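PDB 3GG7: uncharacterized metalloprotein from Deinococcus radiodurans, which binds manganese and is probably a metal-dependent hydrolase of the TatD family acting on ester bonds, its precise function being unknown. Local coordinates for residues Thr35-Thr43 with Val53-Pro61; Met186-Glu194 with Ile233-Leu241. One frame throughout, in Å; residues are numbered along the deposited sequence.

How the contacts relate
Both contacts belong to one TIM-barrel chain, lie on opposite sides of its centre with about 23 Å between their own centres, and follow each other in series along the sequence. Contact 1 is buried: within the unit running from strand 29-32 through helix 40-44 to strand 53-55 it is mainly apolar and aromatic, with a single direct hydrogen bond, and its 53-61 segment runs on toward the metal site. Contact 2 sets strand 191-193 against helix 227-243 and is only partly buried; side-chain donors there bind backbone carbonyls at the outer end, and aliphatic packing lies deeper. The two touch where Trp54 CZ3 meets Val238 CG1 at 3.8 Å.

Contact 1: residues Thr35-Thr43 with Val53-Pro61; sequences TTPAAWRGT and VWTALGFHP. With SO4 (sulfate ion), chain C.
Trp40 brings the six-membered part of its indole against the side chains of Thr55 and Leu57 and the backbone between them. Its CZ3 lies 3.5 Å from Thr55 CG2, the Thr55 and Ala56 carbonyl oxygens sit at the ring edge in its plane, and Leu57 CD1 packs 3.8 Å from Trp40 CE3. This reach follows from CG standing anti to the backbone N (chi1 179°), which carries the ring toward the strand. With an alanine in place of Trp40, a gap would probably open beside Leu57 and Thr55, and Glu80 would lose the NE1 donor. Pro37 CD lies over one face of the Phe59 ring, 3.9 Å from its centroid and 22° off the normal, a CH-pi contact. Thr35 O accepts a nearly straight bond from His60 N (2.8 Å, 172°). The helix and strand belong to a beta-alpha-beta unit of the TIM barrel, strand 29-32, helix 40-44 and strand 53-55, in which 35-43 lies along Thr55 and the residues that follow it to His60. One water bridges Thr43 O and Thr55 OG1. In the next shell, Thr36 OG1 takes Ala38 N at 3.1 Å in an ST turn and also bonds Asp70, while Phe74 and Tyr77 pack on Leu57. Arg41 NE (2.9 Å to O2) and NH2 bind a sulfate, probably from the crystallisation liquor, together with Arg76 and Tyr77. His60 ND1 is hydrogen-bonded to Glu62 N; the side chain's nearest atom is about 5 Å from the manganese ion, and its ring meets that of His124, a predicted metal ligand.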
# COMPACT_ATOMS: atom_id res chain seq x y z
N THR A 35 5.10 0.66 9.91
CA THR A 35 6.19 1.53 9.51
C THR A 35 7.55 1.04 9.96
O THR A 35 8.58 1.50 9.44
CB THR A 35 5.96 2.96 10.02
OG1 THR A 35 5.92 2.94 11.43
CG2 THR A 35 4.62 3.55 9.46
N THR A 36 7.56 0.10 10.91
CA THR A 36 8.80 -0.58 11.32
C THR A 36 8.38 -2.01 11.68
O THR A 36 7.28 -2.21 12.22
CB THR A 36 9.49 0.07 12.56
OG1 THR A 36 10.36 -0.90 13.15
CG2 THR A 36 8.51 0.53 13.62
N PRO A 37 9.25 -3.00 11.39
CA PRO A 37 8.86 -4.36 11.74
C PRO A 37 8.72 -4.56 13.25
O PRO A 37 8.04 -5.52 13.67
CB PRO A 37 9.98 -5.22 11.14
CG PRO A 37 11.12 -4.30 11.00
CD PRO A 37 10.57 -2.94 10.71
N ALA A 38 9.35 -3.71 14.04
CA ALA A 38 9.19 -3.77 15.50
C ALA A 38 7.75 -3.55 15.95
O ALA A 38 7.39 -3.94 17.05
CB ALA A 38 10.13 -2.77 16.17
N ALA A 39 6.96 -2.89 15.10
CA ALA A 39 5.55 -2.60 15.40
C ALA A 39 4.62 -3.80 15.20
O ALA A 39 3.45 -3.74 15.52
CB ALA A 39 5.06 -1.41 14.56
N TRP A 40 5.16 -4.91 14.70
CA TRP A 40 4.32 -6.05 14.27
C TRP A 40 3.39 -6.55 15.38
O TRP A 40 2.19 -6.69 15.17
CB TRP A 40 5.24 -7.17 13.72
CG TRP A 40 4.48 -8.36 13.31
CD1 TRP A 40 4.49 -9.58 13.92
CD2 TRP A 40 3.56 -8.45 12.23
NE1 TRP A 40 3.65 -10.44 13.27
CE2 TRP A 40 3.06 -9.77 12.23
CE3 TRP A 40 3.11 -7.55 11.26
CZ2 TRP A 40 2.12 -10.21 11.30
CZ3 TRP A 40 2.20 -8.00 10.31
CH2 TRP A 40 1.70 -9.29 10.35
N ARG A 41 3.92 -6.85 16.56
CA ARG A 41 3.08 -7.51 17.56
C ARG A 41 1.94 -6.58 17.98
O ARG A 41 0.80 -6.98 18.08
CB ARG A 41 3.90 -7.92 18.78
CG ARG A 41 4.71 -9.15 18.56
CD ARG A 41 3.99 -10.43 18.94
NE ARG A 41 4.84 -11.54 18.51
CZ ARG A 41 4.70 -12.22 17.36
NH1 ARG A 41 3.66 -12.02 16.57
NH2 ARG A 41 5.58 -13.14 17.04
N GLY A 42 2.27 -5.31 18.22
CA GLY A 42 1.29 -4.36 18.67
C GLY A 42 0.22 -4.08 17.63
O GLY A 42 -0.97 -3.96 17.92
N THR A 43 0.63 -3.92 16.39
CA THR A 43 -0.31 -3.63 15.33
C THR A 43 -1.12 -4.86 14.93
O THR A 43 -2.33 -4.77 14.74
CB THR A 43 0.42 -3.01 14.16
OG1 THR A 43 1.06 -1.83 14.63
CG2 THR A 43 -0.55 -2.67 13.05
N VAL A 53 -9.44 -7.07 9.21
CA VAL A 53 -8.20 -6.33 9.42
C VAL A 53 -7.03 -7.25 9.04
O VAL A 53 -6.77 -8.24 9.73
CB VAL A 53 -8.04 -5.90 10.90
CG1 VAL A 53 -6.70 -5.20 11.11
CG2 VAL A 53 -9.21 -4.97 11.33
N TRP A 54 -6.37 -6.95 7.93
CA TRP A 54 -5.28 -7.76 7.38
C TRP A 54 -3.99 -6.98 7.57
O TRP A 54 -3.79 -5.93 6.95
CB TRP A 54 -5.52 -8.00 5.89
CG TRP A 54 -6.81 -8.70 5.53
CD1 TRP A 54 -7.75 -9.22 6.39
CD2 TRP A 54 -7.27 -9.00 4.20
NE1 TRP A 54 -8.76 -9.81 5.66
CE2 TRP A 54 -8.49 -9.68 4.32
CE3 TRP A 54 -6.76 -8.75 2.92
CZ2 TRP A 54 -9.23 -10.11 3.22
CZ3 TRP A 54 -7.49 -9.19 1.83
CH2 TRP A 54 -8.71 -9.87 1.99
N THR A 55 -3.11 -7.49 8.42
CA THR A 55 -1.94 -6.71 8.85
C THR A 55 -0.71 -7.05 7.98
O THR A 55 -0.42 -8.23 7.68
CB THR A 55 -1.63 -6.98 10.33
OG1 THR A 55 -2.83 -6.96 11.12
CG2 THR A 55 -0.62 -5.95 10.88
N ALA A 56 -0.00 -5.99 7.58
CA ALA A 56 1.19 -6.07 6.72
C ALA A 56 2.43 -5.65 7.54
O ALA A 56 2.33 -4.80 8.45
CB ALA A 56 1.03 -5.19 5.48
N LEU A 57 3.56 -6.29 7.24
CA LEU A 57 4.84 -6.15 7.92
C LEU A 57 5.69 -5.22 7.06
O LEU A 57 6.01 -5.53 5.91
CB LEU A 57 5.50 -7.51 8.08
CG LEU A 57 6.86 -7.51 8.72
CD1 LEU A 57 6.73 -7.18 10.19
CD2 LEU A 57 7.46 -8.93 8.55
N GLY A 58 6.08 -4.08 7.62
CA GLY A 58 6.69 -3.01 6.84
C GLY A 58 7.96 -2.44 7.42
O GLY A 58 8.41 -2.82 8.51
N PHE A 59 8.54 -1.52 6.65
CA PHE A 59 9.65 -0.68 7.11
C PHE A 59 9.67 0.53 6.17
O PHE A 59 10.10 0.45 5.03
CB PHE A 59 10.97 -1.43 7.02
CG PHE A 59 12.01 -0.97 8.01
CD1 PHE A 59 11.96 0.29 8.61
CD2 PHE A 59 13.06 -1.78 8.31
CE1 PHE A 59 12.95 0.69 9.51
CE2 PHE A 59 14.03 -1.39 9.23
CZ PHE A 59 13.97 -0.16 9.82
N HIS A 60 9.10 1.61 6.65
CA HIS A 60 8.80 2.78 5.81
C HIS A 60 10.10 3.53 5.51
O HIS A 60 10.93 3.74 6.40
CB HIS A 60 7.82 3.66 6.57
CG HIS A 60 7.21 4.76 5.76
ND1 HIS A 60 7.95 5.81 5.26
CD2 HIS A 60 5.92 5.00 5.41
CE1 HIS A 60 7.14 6.65 4.63
NE2 HIS A 60 5.91 6.17 4.70
N PRO A 61 10.29 3.96 4.26
CA PRO A 61 11.57 4.59 3.93
C PRO A 61 11.90 5.82 4.78
O PRO A 61 13.07 6.12 4.99
CB PRO A 61 11.42 4.94 2.44
CG PRO A 61 9.99 4.80 2.14
CD PRO A 61 9.44 3.78 3.07
S SO4 C . 8.28 -11.88 19.77
O1 SO4 C . 7.89 -12.89 18.80
O2 SO4 C . 7.08 -11.24 20.34
O3 SO4 C . 9.03 -12.51 20.88
O4 SO4 C . 9.13 -10.91 19.08
O HOH W 1 -3.58 -4.46 12.20

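Contact 2: residues Met186-Glu194 with Ile233-Leu241; sequences MPRDRVLTE and IVKENVSRL
Asn237 ND2 donates to two backbone carbonyls, Arg188 O and Val191 O, each at 2.9 Å. Val191 O lies in the amide plane and is reached at 163°; Arg188 O, tilted slightly from that plane, receives its bond on a lone pair. Using both N-H groups in this way should fix the amide's rotation. One helical turn on, Arg240 NH2 reaches Asp189 O at 2.8 Å from above the carbonyl plane. The chain turns at chi3 to bring the guanidinium edge there, and NH2 also forms a long salt bridge of 3.9 Å with Asp189 OD1. The carboxylate plane of Asp189 and the guanidinium plane of Arg240 are 54° apart, so the carboxylate makes no flat two-point pairing. Deeper in, Leu192 CD2 packs 3.7 Å from Val238 CG2, and Val234 CG1 lies 3.8 Å from Thr193 OG1, which is itself bonded to Ile4 O. Leu192 and Leu241 also touch Phe6 of strand 4-8. The axes of strand 191-193 and of residues 233-241 approach to 7.8 Å at 110°, so this part of helix 227-243 crosses the last strand of the TatD-type TIM barrel; the chain beyond that strand leads to the manganese ligand Asp196.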
# COMPACT_ATOMS: atom_id res chain seq x y z
N MET A 186 -4.18 2.51 -16.40
CA MET A 186 -4.07 1.30 -15.59
C MET A 186 -5.08 0.26 -16.06
O MET A 186 -6.25 0.59 -16.28
CB MET A 186 -4.36 1.64 -14.11
CG MET A 186 -3.37 2.59 -13.45
SD MET A 186 -3.87 3.01 -11.73
CE MET A 186 -2.60 4.18 -11.30
N PRO A 187 -4.64 -1.01 -16.19
CA PRO A 187 -5.62 -2.06 -16.43
C PRO A 187 -6.58 -2.14 -15.25
O PRO A 187 -6.14 -2.14 -14.08
CB PRO A 187 -4.78 -3.34 -16.58
CG PRO A 187 -3.41 -2.96 -16.22
CD PRO A 187 -3.27 -1.53 -16.11
N ARG A 188 -7.88 -2.21 -15.53
CA ARG A 188 -8.87 -2.16 -14.45
C ARG A 188 -8.79 -3.37 -13.55
O ARG A 188 -9.21 -3.27 -12.39
CB ARG A 188 -10.30 -2.04 -15.00
CG ARG A 188 -10.54 -0.71 -15.67
CD ARG A 188 -11.99 -0.53 -16.07
NE ARG A 188 -12.19 0.69 -16.84
CZ ARG A 188 -13.35 1.04 -17.38
NH1 ARG A 188 -14.42 0.26 -17.26
NH2 ARG A 188 -13.44 2.19 -18.04
N ASP A 189 -8.26 -4.48 -14.06
CA ASP A 189 -8.12 -5.71 -13.27
C ASP A 189 -6.90 -5.70 -12.33
O ASP A 189 -6.62 -6.70 -11.66
CB ASP A 189 -8.18 -6.99 -14.15
CG ASP A 189 -7.13 -7.05 -15.23
OD1 ASP A 189 -6.24 -6.17 -15.28
OD2 ASP A 189 -7.17 -8.03 -16.03
N ARG A 190 -6.20 -4.56 -12.26
CA ARG A 190 -5.08 -4.39 -11.31
C ARG A 190 -5.22 -3.15 -10.43
O ARG A 190 -4.24 -2.70 -9.81
CB ARG A 190 -3.76 -4.34 -12.08
CG ARG A 190 -3.31 -5.72 -12.59
CD ARG A 190 -1.86 -5.72 -13.06
NE ARG A 190 -1.75 -5.70 -14.51
CZ ARG A 190 -0.64 -5.40 -15.17
NH1 ARG A 190 0.49 -5.08 -14.52
NH2 ARG A 190 -0.66 -5.42 -16.50
N VAL A 191 -6.44 -2.61 -10.34
CA VAL A 191 -6.73 -1.43 -9.55
C VAL A 191 -7.41 -1.79 -8.23
O VAL A 191 -8.40 -2.52 -8.19
CB VAL A 191 -7.56 -0.42 -10.35
CG1 VAL A 191 -7.94 0.80 -9.51
CG2 VAL A 191 -6.72 0.04 -11.54
N LEU A 192 -6.81 -1.31 -7.14
CA LEU A 192 -7.36 -1.44 -5.79
C LEU A 192 -7.59 -0.03 -5.27
O LEU A 192 -7.02 0.94 -5.79
CB LEU A 192 -6.35 -2.17 -4.88
CG LEU A 192 -5.89 -3.53 -5.39
CD1 LEU A 192 -4.76 -4.05 -4.54
CD2 LEU A 192 -7.06 -4.53 -5.46
N THR A 193 -8.39 0.09 -4.23
CA THR A 193 -8.70 1.37 -3.60
C THR A 193 -7.98 1.46 -2.24
O THR A 193 -7.82 0.46 -1.59
CB THR A 193 -10.22 1.54 -3.42
OG1 THR A 193 -10.78 0.35 -2.86
CG2 THR A 193 -10.92 1.80 -4.77
N GLU A 194 -7.60 2.67 -1.83
CA GLU A 194 -6.95 2.91 -0.52
C GLU A 194 -7.32 4.29 -0.00
O GLU A 194 -7.87 5.10 -0.76
CB GLU A 194 -5.42 2.84 -0.66
CG GLU A 194 -4.80 3.98 -1.51
CD GLU A 194 -3.26 4.07 -1.37
OE1 GLU A 194 -2.58 3.04 -1.56
OE2 GLU A 194 -2.76 5.16 -1.04
N ILE A 233 -15.63 -5.01 -9.07
CA ILE A 233 -14.34 -5.14 -9.74
C ILE A 233 -13.17 -5.12 -8.73
O ILE A 233 -12.30 -5.99 -8.78
CB ILE A 233 -14.17 -4.05 -10.79
CG1 ILE A 233 -15.04 -4.40 -12.00
CG2 ILE A 233 -12.71 -3.90 -11.24
CD1 ILE A 233 -15.30 -3.23 -12.90
N VAL A 234 -13.19 -4.18 -7.81
CA VAL A 234 -12.16 -4.12 -6.76
C VAL A 234 -12.16 -5.38 -5.88
O VAL A 234 -11.10 -5.94 -5.62
CB VAL A 234 -12.28 -2.83 -5.93
CG1 VAL A 234 -11.26 -2.84 -4.78
CG2 VAL A 234 -12.08 -1.61 -6.83
N LYS A 235 -13.34 -5.91 -5.50
CA LYS A 235 -13.38 -7.19 -4.78
C LYS A 235 -12.84 -8.36 -5.60
O LYS A 235 -12.12 -9.20 -5.09
CB LYS A 235 -14.81 -7.53 -4.36
CG LYS A 235 -15.35 -6.73 -3.22
CD LYS A 235 -15.20 -7.53 -1.93
CE LYS A 235 -15.67 -6.76 -0.74
NZ LYS A 235 -15.52 -7.59 0.51
N GLU A 236 -13.22 -8.41 -6.88
CA GLU A 236 -12.70 -9.43 -7.78
C GLU A 236 -11.18 -9.32 -7.86
O GLU A 236 -10.48 -10.34 -7.91
CB GLU A 236 -13.28 -9.32 -9.20
CG GLU A 236 -14.75 -9.62 -9.32
CD GLU A 236 -15.32 -9.24 -10.68
OE1 GLU A 236 -14.62 -8.58 -11.50
OE2 GLU A 236 -16.49 -9.60 -10.92
N ASN A 237 -10.70 -8.08 -7.90
CA ASN A 237 -9.26 -7.85 -8.00
C ASN A 237 -8.53 -8.31 -6.74
O ASN A 237 -7.49 -8.94 -6.85
CB ASN A 237 -8.97 -6.38 -8.28
CG ASN A 237 -9.42 -5.93 -9.66
OD1 ASN A 237 -9.78 -6.76 -10.53
ND2 ASN A 237 -9.39 -4.63 -9.88
N VAL A 238 -9.11 -8.06 -5.56
CA VAL A 238 -8.50 -8.57 -4.32
C VAL A 238 -8.47 -10.09 -4.33
O VAL A 238 -7.46 -10.69 -3.97
CB VAL A 238 -9.19 -8.01 -3.06
CG1 VAL A 238 -8.65 -8.70 -1.77
CG2 VAL A 238 -8.98 -6.51 -2.97
N SER A 239 -9.56 -10.75 -4.76
CA SER A 239 -9.55 -12.20 -4.86
C SER A 239 -8.44 -12.70 -5.76
O SER A 239 -7.72 -13.65 -5.40
CB SER A 239 -10.89 -12.76 -5.37
OG SER A 239 -11.97 -12.21 -4.64
N ARG A 240 -8.27 -12.07 -6.93
CA ARG A 240 -7.24 -12.49 -7.87
C ARG A 240 -5.84 -12.25 -7.32
O ARG A 240 -4.96 -13.07 -7.46
CB ARG A 240 -7.43 -11.75 -9.19
CG ARG A 240 -6.47 -12.19 -10.27
CD ARG A 240 -6.94 -11.76 -11.68
NE ARG A 240 -6.54 -10.40 -12.02
CZ ARG A 240 -5.30 -10.02 -12.34
NH1 ARG A 240 -4.30 -10.90 -12.36
NH2 ARG A 240 -5.06 -8.76 -12.65
N LEU A 241 -5.68 -11.11 -6.66
CA LEU A 241 -4.42 -10.76 -5.99
C LEU A 241 -4.01 -11.82 -4.99
O LEU A 241 -2.86 -12.26 -4.97
CB LEU A 241 -4.57 -9.41 -5.26
CG LEU A 241 -3.37 -8.95 -4.42
CD1 LEU A 241 -2.22 -8.51 -5.35
CD2 LEU A 241 -3.80 -7.86 -3.45